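Local coordinates for protein UDP-N-acetylmuramate-alanine ligase MurC (Thermotoga maritima, PDB 1J6U) that catalyses the ATP-dependent ligation of L-alanine to UDP-N-acetylmuramate, a step of peptidoglycan synthesis in bacterial cell-wall formation, at residues D73-T78 with E94-E99; Y104-L109 with S178-N183; I353-Q358 with L436-G441. All coordinates share one frame; numbering follows the deposited sequence.

Contact 1. Residues D73-T78 with E94-E99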
loop_
_atom_site.group_PDB
_atom_site.type_symbol
_atom_site.label_atom_id
_atom_site.label_comp_id
_atom_site.label_asym_id
_atom_site.label_seq_id
_atom_site.Cartn_x
_atom_site.Cartn_y
_atom_site.Cartn_z
ATOM N N ASP A 73 -25.892 -3.692 -15.873
ATOM C CA ASP A 73 -25.857 -2.839 -17.037
ATOM C C ASP A 73 -24.419 -2.711 -17.387
ATOM O O ASP A 73 -24.043 -2.314 -18.497
ATOM C CB ASP A 73 -26.371 -1.443 -16.696
ATOM C CG ASP A 73 -27.729 -1.484 -16.083
ATOM O OD1 ASP A 73 -28.584 -2.196 -16.649
ATOM O OD2 ASP A 73 -27.946 -0.822 -15.044
ATOM N N LEU A 74 -23.594 -3.060 -16.421
ATOM C CA LEU A 74 -22.185 -2.881 -16.636
ATOM C C LEU A 74 -21.368 -3.898 -15.882
ATOM O O LEU A 74 -21.703 -4.279 -14.761
ATOM C CB LEU A 74 -21.827 -1.466 -16.189
ATOM C CG LEU A 74 -20.386 -1.123 -16.478
ATOM C CD1 LEU A 74 -20.197 -1.213 -18.003
ATOM C CD2 LEU A 74 -20.041 0.264 -15.897
ATOM N N VAL A 75 -20.284 -4.338 -16.501
ATOM C CA VAL A 75 -19.418 -5.299 -15.855
ATOM C C VAL A 75 -18.024 -4.727 -15.842
ATOM O O VAL A 75 -17.523 -4.319 -16.892
ATOM C CB VAL A 75 -19.328 -6.637 -16.624
ATOM C CG1 VAL A 75 -18.085 -7.402 -16.140
ATOM C CG2 VAL A 75 -20.562 -7.477 -16.391
ATOM N N ILE A 76 -17.394 -4.715 -14.667
ATOM C CA ILE A 76 -16.026 -4.230 -14.561
ATOM C C ILE A 76 -15.121 -5.366 -14.106
ATOM O O ILE A 76 -15.487 -6.158 -13.211
ATOM C CB ILE A 76 -15.916 -3.093 -13.551
ATOM C CG1 ILE A 76 -16.879 -1.979 -13.944
ATOM C CG2 ILE A 76 -14.476 -2.596 -13.510
ATOM C CD1 ILE A 76 -16.875 -0.847 -12.994
ATOM N N LYS A 77 -13.944 -5.452 -14.717
ATOM C CA LYS A 77 -13.001 -6.517 -14.367
ATOM C C LYS A 77 -11.566 -6.029 -14.177
ATOM O O LYS A 77 -11.137 -5.037 -14.757
ATOM C CB LYS A 77 -13.020 -7.606 -15.448
ATOM C CG LYS A 77 -12.403 -7.192 -16.772
ATOM C CD LYS A 77 -12.720 -8.207 -17.859
ATOM C CE LYS A 77 -11.496 -8.629 -18.633
ATOM N NZ LYS A 77 -10.909 -7.604 -19.533
ATOM N N THR A 78 -10.825 -6.744 -13.357
ATOM C CA THR A 78 -9.433 -6.408 -13.114
ATOM C C THR A 78 -8.548 -7.102 -14.142
ATOM O O THR A 78 -8.932 -8.102 -14.743
ATOM C CB THR A 78 -9.015 -6.894 -11.761
ATOM O OG1 THR A 78 -8.692 -8.296 -11.843
ATOM C CG2 THR A 78 -10.155 -6.666 -10.772
ATOM N N GLU A 94 -24.124 -12.243 -23.170
ATOM C CA GLU A 94 -25.300 -11.427 -22.889
ATOM C C GLU A 94 -25.117 -10.025 -23.483
ATOM O O GLU A 94 -25.996 -9.177 -23.383
ATOM C CB GLU A 94 -25.515 -11.356 -21.389
ATOM C CG GLU A 94 -26.966 -11.307 -20.963
ATOM C CD GLU A 94 -27.637 -12.654 -20.957
ATOM O OE1 GLU A 94 -27.151 -13.597 -20.284
ATOM O OE2 GLU A 94 -28.672 -12.760 -21.632
ATOM N N ARG A 95 -23.970 -9.789 -24.116
ATOM C CA ARG A 95 -23.669 -8.501 -24.753
ATOM C C ARG A 95 -23.589 -7.301 -23.792
ATOM O O ARG A 95 -23.783 -6.148 -24.188
ATOM C CB ARG A 95 -24.709 -8.211 -25.846
ATOM C CG ARG A 95 -24.772 -9.248 -26.968
ATOM C CD ARG A 95 -23.664 -9.057 -27.993
ATOM N NE ARG A 95 -22.775 -10.219 -28.084
ATOM C CZ ARG A 95 -23.126 -11.421 -28.539
ATOM N NH1 ARG A 95 -24.368 -11.646 -28.960
ATOM N NH2 ARG A 95 -22.225 -12.401 -28.568
ATOM N N VAL A 96 -23.312 -7.578 -22.529
ATOM C CA VAL A 96 -23.170 -6.532 -21.546
ATOM C C VAL A 96 -21.775 -5.907 -21.660
ATOM O O VAL A 96 -20.759 -6.592 -21.695
ATOM C CB VAL A 96 -23.398 -7.091 -20.156
ATOM C CG1 VAL A 96 -23.022 -6.064 -19.090
ATOM C CG2 VAL A 96 -24.862 -7.466 -20.026
ATOM N N PRO A 97 -21.721 -4.583 -21.766
ATOM C CA PRO A 97 -20.431 -3.881 -21.876
ATOM C C PRO A 97 -19.530 -4.240 -20.686
ATOM O O PRO A 97 -19.972 -4.318 -19.527
ATOM C CB PRO A 97 -20.838 -2.417 -21.884
ATOM C CG PRO A 97 -22.120 -2.429 -21.008
ATOM C CD PRO A 97 -22.839 -3.649 -21.552
ATOM N N ILE A 98 -18.271 -4.490 -20.995
ATOM C CA ILE A 98 -17.303 -4.895 -19.998
ATOM C C ILE A 98 -16.188 -3.896 -20.002
ATOM O O ILE A 98 -15.673 -3.533 -21.063
ATOM C CB ILE A 98 -16.693 -6.262 -20.330
ATOM C CG1 ILE A 98 -17.739 -7.350 -20.143
ATOM C CG2 ILE A 98 -15.496 -6.545 -19.430
ATOM C CD1 ILE A 98 -17.396 -8.577 -20.943
ATOM N N GLU A 99 -15.817 -3.446 -18.811
ATOM C CA GLU A 99 -14.748 -2.495 -18.715
ATOM C C GLU A 99 -13.676 -2.918 -17.745
ATOM O O GLU A 99 -13.927 -3.720 -16.830
ATOM C CB GLU A 99 -15.303 -1.147 -18.346
ATOM C CG GLU A 99 -14.634 -0.101 -19.154
ATOM C CD GLU A 99 -15.548 1.039 -19.400
ATOM O OE1 GLU A 99 -16.727 0.757 -19.735
ATOM O OE2 GLU A 99 -15.082 2.200 -19.259
#

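Contact 2. Residues Y104-L109 with S178-N183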
loop_
_atom_site.group_PDB
_atom_site.type_symbol
_atom_site.label_atom_id
_atom_site.label_comp_id
_atom_site.label_asym_id
_atom_site.label_seq_id
_atom_site.Cartn_x
_atom_site.Cartn_y
_atom_site.Cartn_z
ATOM N N TYR A 104 -11.873 2.282 -16.316
ATOM C CA TYR A 104 -13.145 2.737 -15.762
ATOM C C TYR A 104 -12.894 3.827 -14.712
ATOM O O TYR A 104 -13.644 4.803 -14.586
ATOM C CB TYR A 104 -13.871 1.578 -15.109
ATOM C CG TYR A 104 -15.206 1.968 -14.542
ATOM C CD1 TYR A 104 -16.289 2.253 -15.384
ATOM C CD2 TYR A 104 -15.406 2.027 -13.158
ATOM C CE1 TYR A 104 -17.547 2.575 -14.858
ATOM C CE2 TYR A 104 -16.649 2.355 -12.627
ATOM C CZ TYR A 104 -17.712 2.621 -13.481
ATOM O OH TYR A 104 -18.934 2.908 -12.945
ATOM N N PHE A 105 -11.833 3.625 -13.944
ATOM C CA PHE A 105 -11.446 4.580 -12.939
ATOM C C PHE A 105 -11.148 5.927 -13.631
ATOM O O PHE A 105 -11.624 6.991 -13.202
ATOM C CB PHE A 105 -10.204 4.075 -12.210
ATOM C CG PHE A 105 -9.768 4.974 -11.122
ATOM C CD1 PHE A 105 -10.654 5.313 -10.101
ATOM C CD2 PHE A 105 -8.492 5.517 -11.126
ATOM C CE1 PHE A 105 -10.275 6.186 -9.085
ATOM C CE2 PHE A 105 -8.100 6.391 -10.119
ATOM C CZ PHE A 105 -8.998 6.723 -9.096
ATOM N N ARG A 106 -10.366 5.890 -14.708
ATOM C CA ARG A 106 -10.093 7.132 -15.389
ATOM C C ARG A 106 -11.373 7.787 -15.830
ATOM O O ARG A 106 -11.545 9.001 -15.703
ATOM C CB ARG A 106 -9.237 6.938 -16.605
ATOM C CG ARG A 106 -8.575 8.233 -16.962
ATOM C CD ARG A 106 -7.865 8.173 -18.265
ATOM N NE ARG A 106 -8.822 8.231 -19.350
ATOM C CZ ARG A 106 -8.470 8.196 -20.618
ATOM N NH1 ARG A 106 -7.188 8.102 -20.929
ATOM N NH2 ARG A 106 -9.393 8.252 -21.563
ATOM N N ASP A 107 -12.284 6.995 -16.359
ATOM C CA ASP A 107 -13.535 7.571 -16.787
ATOM C C ASP A 107 -14.232 8.110 -15.563
ATOM O O ASP A 107 -14.881 9.155 -15.620
ATOM C CB ASP A 107 -14.420 6.531 -17.468
ATOM C CG ASP A 107 -13.921 6.169 -18.841
ATOM O OD1 ASP A 107 -12.965 6.844 -19.309
ATOM O OD2 ASP A 107 -14.485 5.223 -19.447
ATOM N N THR A 108 -14.088 7.407 -14.444
ATOM C CA THR A 108 -14.762 7.848 -13.234
ATOM C C THR A 108 -14.233 9.205 -12.796
ATOM O O THR A 108 -14.991 10.056 -12.337
ATOM C CB THR A 108 -14.647 6.799 -12.108
ATOM O OG1 THR A 108 -15.843 5.993 -12.092
ATOM C CG2 THR A 108 -14.460 7.487 -10.748
ATOM N N LEU A 109 -12.938 9.422 -12.957
ATOM C CA LEU A 109 -12.392 10.706 -12.595
ATOM C C LEU A 109 -12.901 11.728 -13.593
ATOM O O LEU A 109 -13.287 12.819 -13.193
ATOM C CB LEU A 109 -10.866 10.666 -12.590
ATOM C CG LEU A 109 -10.285 9.776 -11.494
ATOM C CD1 LEU A 109 -8.781 9.768 -11.551
ATOM C CD2 LEU A 109 -10.785 10.285 -10.175
ATOM N N SER A 178 -0.240 6.210 -17.644
ATOM C CA SER A 178 0.273 7.360 -18.402
ATOM C C SER A 178 -0.828 8.164 -19.121
ATOM O O SER A 178 -0.564 9.236 -19.648
ATOM C CB SER A 178 1.256 6.879 -19.454
ATOM O OG SER A 178 0.520 6.139 -20.403
ATOM N N GLU A 179 -2.044 7.630 -19.136
ATOM C CA GLU A 179 -3.185 8.261 -19.766
ATOM C C GLU A 179 -3.917 9.181 -18.804
ATOM O O GLU A 179 -4.857 9.880 -19.184
ATOM C CB GLU A 179 -4.164 7.194 -20.278
ATOM C CG GLU A 179 -3.617 6.354 -21.409
ATOM C CD GLU A 179 -3.192 7.208 -22.589
ATOM O OE1 GLU A 179 -1.977 7.232 -22.910
ATOM O OE2 GLU A 179 -4.079 7.861 -23.187
ATOM N N PHE A 180 -3.508 9.163 -17.548
ATOM C CA PHE A 180 -4.123 10.035 -16.560
ATOM C C PHE A 180 -3.454 11.403 -16.668
ATOM O O PHE A 180 -2.329 11.532 -17.155
ATOM C CB PHE A 180 -3.915 9.482 -15.128
ATOM C CG PHE A 180 -4.806 8.339 -14.798
ATOM C CD1 PHE A 180 -4.645 7.104 -15.426
ATOM C CD2 PHE A 180 -5.873 8.508 -13.924
ATOM C CE1 PHE A 180 -5.559 6.062 -15.181
ATOM C CE2 PHE A 180 -6.782 7.467 -13.678
ATOM C CZ PHE A 180 -6.625 6.254 -14.305
ATOM N N SER A 181 -4.140 12.434 -16.222
ATOM C CA SER A 181 -3.519 13.740 -16.243
ATOM C C SER A 181 -4.010 14.522 -15.027
ATOM O O SER A 181 -4.845 15.435 -15.131
ATOM C CB SER A 181 -3.844 14.457 -17.550
ATOM O OG SER A 181 -5.214 14.330 -17.802
ATOM N N PRO A 182 -3.501 14.151 -13.843
ATOM C CA PRO A 182 -3.873 14.804 -12.584
ATOM C C PRO A 182 -3.280 16.210 -12.545
ATOM O O PRO A 182 -2.425 16.563 -13.373
ATOM C CB PRO A 182 -3.223 13.910 -11.544
ATOM C CG PRO A 182 -1.899 13.507 -12.273
ATOM C CD PRO A 182 -2.424 13.155 -13.638
ATOM N N ASN A 183 -3.732 16.996 -11.580
ATOM C CA ASN A 183 -3.230 18.354 -11.378
ATOM C C ASN A 183 -1.818 18.215 -10.837
ATOM O O ASN A 183 -0.867 18.858 -11.321
ATOM C CB ASN A 183 -4.054 19.091 -10.311
ATOM C CG ASN A 183 -5.465 19.401 -10.756
ATOM O OD1 ASN A 183 -6.287 18.504 -10.991
ATOM N ND2 ASN A 183 -5.763 20.689 -10.864
#

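Contact 3. Residues I353-Q358 with L436-G441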
loop_
_atom_site.group_PDB
_atom_site.type_symbol
_atom_site.label_atom_id
_atom_site.label_comp_id
_atom_site.label_asym_id
_atom_site.label_seq_id
_atom_site.Cartn_x
_atom_site.Cartn_y
_atom_site.Cartn_z
ATOM N N ILE A 353 13.383 -9.667 18.406
ATOM C CA ILE A 353 12.676 -9.542 17.137
ATOM C C ILE A 353 12.493 -10.912 16.518
ATOM O O ILE A 353 13.481 -11.612 16.222
ATOM C CB ILE A 353 13.444 -8.674 16.131
ATOM C CG1 ILE A 353 13.764 -7.328 16.758
ATOM C CG2 ILE A 353 12.586 -8.456 14.886
ATOM C CD1 ILE A 353 12.545 -6.614 17.279
ATOM N N VAL A 354 11.228 -11.289 16.338
ATOM C CA VAL A 354 10.871 -12.582 15.760
ATOM C C VAL A 354 10.118 -12.397 14.448
ATOM O O VAL A 354 9.037 -11.801 14.416
ATOM C CB VAL A 354 9.969 -13.383 16.690
ATOM C CG1 VAL A 354 9.555 -14.651 15.996
ATOM C CG2 VAL A 354 10.702 -13.685 17.983
ATOM N N VAL A 355 10.704 -12.895 13.369
ATOM C CA VAL A 355 10.081 -12.790 12.063
ATOM C C VAL A 355 9.460 -14.115 11.641
ATOM O O VAL A 355 10.106 -15.155 11.684
ATOM C CB VAL A 355 11.086 -12.387 11.006
ATOM C CG1 VAL A 355 10.389 -12.208 9.661
ATOM C CG2 VAL A 355 11.767 -11.130 11.424
ATOM N N ILE A 356 8.184 -14.056 11.293
ATOM C CA ILE A 356 7.428 -15.175 10.781
ATOM C C ILE A 356 7.205 -14.696 9.331
ATOM O O ILE A 356 6.385 -13.806 9.058
ATOM C CB ILE A 356 6.091 -15.316 11.506
ATOM C CG1 ILE A 356 6.345 -15.600 12.994
ATOM C CG2 ILE A 356 5.291 -16.445 10.869
ATOM C CD1 ILE A 356 6.236 -14.372 13.871
ATOM N N PHE A 357 7.958 -15.275 8.409
ATOM C CA PHE A 357 7.919 -14.858 7.021
ATOM C C PHE A 357 7.333 -15.823 6.018
ATOM O O PHE A 357 7.801 -16.954 5.890
ATOM C CB PHE A 357 9.344 -14.513 6.609
ATOM C CG PHE A 357 9.507 -14.200 5.150
ATOM C CD1 PHE A 357 8.739 -13.213 4.546
ATOM C CD2 PHE A 357 10.482 -14.846 4.398
ATOM C CE1 PHE A 357 8.947 -12.869 3.205
ATOM C CE2 PHE A 357 10.698 -14.511 3.069
ATOM C CZ PHE A 357 9.930 -13.520 2.470
ATOM N N GLN A 358 6.326 -15.367 5.286
ATOM C CA GLN A 358 5.701 -16.184 4.248
ATOM C C GLN A 358 6.207 -15.625 2.919
ATOM O O GLN A 358 5.750 -14.585 2.491
ATOM C CB GLN A 358 4.183 -16.072 4.341
ATOM C CG GLN A 358 3.413 -16.719 3.187
ATOM C CD GLN A 358 1.914 -16.454 3.268
ATOM O OE1 GLN A 358 1.465 -15.297 3.268
ATOM N NE2 GLN A 358 1.127 -17.527 3.331
ATOM N N LEU A 436 6.968 -9.993 14.222
ATOM C CA LEU A 436 6.669 -9.398 12.934
ATOM C C LEU A 436 6.186 -10.475 11.969
ATOM O O LEU A 436 6.974 -11.341 11.560
ATOM C CB LEU A 436 7.919 -8.793 12.317
ATOM C CG LEU A 436 8.719 -7.784 13.094
ATOM C CD1 LEU A 436 10.069 -7.555 12.373
ATOM C CD2 LEU A 436 7.899 -6.522 13.223
ATOM N N PHE A 437 4.909 -10.419 11.606
ATOM C CA PHE A 437 4.360 -11.341 10.635
ATOM C C PHE A 437 4.509 -10.661 9.256
ATOM O O PHE A 437 3.733 -9.781 8.875
ATOM C CB PHE A 437 2.903 -11.608 10.938
ATOM C CG PHE A 437 2.708 -12.558 12.039
ATOM C CD1 PHE A 437 2.804 -12.136 13.357
ATOM C CD2 PHE A 437 2.414 -13.895 11.769
ATOM C CE1 PHE A 437 2.596 -13.031 14.394
ATOM C CE2 PHE A 437 2.211 -14.793 12.805
ATOM C CZ PHE A 437 2.298 -14.361 14.116
ATOM N N VAL A 438 5.500 -11.117 8.512
ATOM C CA VAL A 438 5.848 -10.549 7.235
ATOM C C VAL A 438 5.440 -11.254 5.960
ATOM O O VAL A 438 5.786 -12.412 5.750
ATOM C CB VAL A 438 7.352 -10.395 7.186
ATOM C CG1 VAL A 438 7.765 -9.619 5.922
ATOM C CG2 VAL A 438 7.808 -9.741 8.495
ATOM N N GLY A 439 4.744 -10.531 5.092
ATOM C CA GLY A 439 4.371 -11.083 3.812
ATOM C C GLY A 439 3.167 -10.480 3.137
ATOM O O GLY A 439 2.291 -9.944 3.792
ATOM N N ALA A 440 3.094 -10.619 1.813
ATOM C CA ALA A 440 1.991 -10.037 1.057
ATOM C C ALA A 440 0.761 -10.926 0.997
ATOM O O ALA A 440 -0.335 -10.473 0.649
ATOM C CB ALA A 440 2.469 -9.709 -0.329
ATOM N N GLY A 441 0.929 -12.190 1.372
ATOM C CA GLY A 441 -0.194 -13.103 1.308
ATOM C C GLY A 441 -1.004 -13.403 2.543
ATOM O O GLY A 441 -1.345 -12.518 3.334
#

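Contact 1. Residues D73-T78 with E94-E99
Val75 is gripped through both its backbone polar groups: its N donates to Pro97 O at 3.0 Å, and its O accepts from Glu99 N at 2.7 Å. Lys77 N then closes on Glu99 O at 2.7 Å, so that three bonds zip the two backbones together in parallel register. Between them Ile98 CA and Ile76 CA add CA-H...O contacts to Val75 O and Glu99 O. Side chains follow the pairing. Val75 and Ile98 lie side by side and point the same way, CB against CG1 at 3.9 Å; with CG1 of Val75 anti to the backbone N (chi1 162°), CG2 is left beside that N and meets Val96 CG1 at 3.9 Å. On the other face, Leu74 crosses Pro97 at about a right angle, its CD1 3.8 Å from Pro97 CG. The two strands belong to a right-handed beta-alpha-beta crossover, strand 74-77, helix 86-93 and strand 98-100, at one margin of the parallel N-terminal sheet; a Schellman motif at Arg95 closes helix 86-93, after which the chain enters strand 98-100. Lys77 CD packs on Ile98 CG2 at 3.6 Å, and the bent chain carries NZ to Asn100 OD1. Farther out, helix 86-93 covers Val75 through Ile88 and Ala91, and strand 14-18 bonds to the backbone of Leu74 and Ile76 along the remaining edge.

Contact 2. Residues Y104-L109 with S178-N183
The junction between the N-terminal and middle domains of the Mur ligase is bridged here by helix 101-112, whose Arg106 lies across the ring of Phe180 from the loop that precedes strand 184-187. Arg106 CG sits over the centre of that ring, 3.9 Å from the centroid and 13° off the normal, a CH-pi contact made by the aliphatic part of the arginine; CB comes to 3.5 Å from Phe180 CZ. With CG anti to the backbone N (chi1 -159°), the chain runs outward over the ring and then bends at chi3, which turns the guanidinium steeply to the ring plane and sends NH1 past it to Glu179. There NH1 makes a weak hydrogen bond to Glu179 O at 3.4 Å and a long salt bridge to Glu179 OE2 at 3.9 Å; Glu179 CB meets the guanidinium at its edge. The main partner of the carboxylate is Lys211, whose NZ forms a salt bridge with Glu179 OE1. Helix residues one turn apart complete the grip on Phe180: Leu109 CD1 touches the ring edge at CE2, 3.7 Å away, and Phe105 CD2 approaches the same carbon at 3.6 Å. The two phenylalanine rings meet rim to rim, with planes 32° apart. Phe105 is itself packed edge-to-face with Phe146 and Tyr168 of the middle domain, and Leu170 of strand 166-170 adds to the apolar surroundings of Phe180. Side chain to side chain, Phe105 is about 11 Å from Lys125, so the junction lies near the predicted ATP site.

Contact 3. Residues I353-Q358 with L436-G441
Four backbone hydrogen bonds join Val354, Ile356 and Gln358 to Leu436 and Val438. Leu436 N donates to Val354 O at 2.8 Å and Leu436 O receives Ile356 N at 3.0 Å, almost straight at the hydrogen (174°); Val438 N then reaches Ile356 O and Val438 O receives Gln358 N, the latter nearly in line with the carbonyl. Leu436, Ile356 and Val438 thus each have both backbone polar groups satisfied by the opposing strand. Val355 bonds instead to Glu381 and Val383 of strand 381-384, Ile353 to Asp380 and Glu381, and Val354 also to Val434. This is the parallel centre of the six-stranded mixed sheet of the C-terminal domain, where strand 352-357 lies between strands 433-438 and 381-384. On one face Val355 CG1 packs on Val438 CG2 at 3.8 Å and Leu436 CD1 meets Ile353 CG2; helix 334-347 covers this side. Phe357 turns its ring edge to Val438 O, with CD1 3.3 Å away. With CG of Phe437 anti to the carbonyl carbon (chi1 -78°), its ring stands alongside Ile356 and receives CD1 over its centre, 3.9 Å from the centroid, on the face covered by helix 443-457. Were Phe437 replaced by an alanine, Ile356 CD1 would probably lose the ring face it rests on, and a gap would be likely to open toward Ile443 and Ser446. Farther along, Gln358 stretches its extended chain beside Gly441, OE1 lying 3.2 Å from Gly441 C, and that oxygen accepts a bond from Ile443 N. Gly441 leaves room for OE1, and at Gly439, with phi 156°, a side chain would probably collide with the preceding carbonyl O.

How the contacts relate
The contacts follow one another along the chain, each closing before the next opens. Contact 1 lies in the N-terminal domain, and contact 2 joins that domain to the middle one. Their centres are about 19 Å apart and they touch: strand 98-100 runs straight into helix 101-112, and Tyr104 of that helix packs on Leu74 and Ile76. Glu99 OE2 and Asp107 OD2 also come close there, as like charges. Helix 101-112 thus packs on the N-terminal sheet on one side and on the middle domain, with its predicted ATP site, on another. Contact 3, in the separate six-stranded sheet of the C-terminal domain, touches neither, its nearest atoms about 15 Å from contact 1 and 21 Å from contact 2.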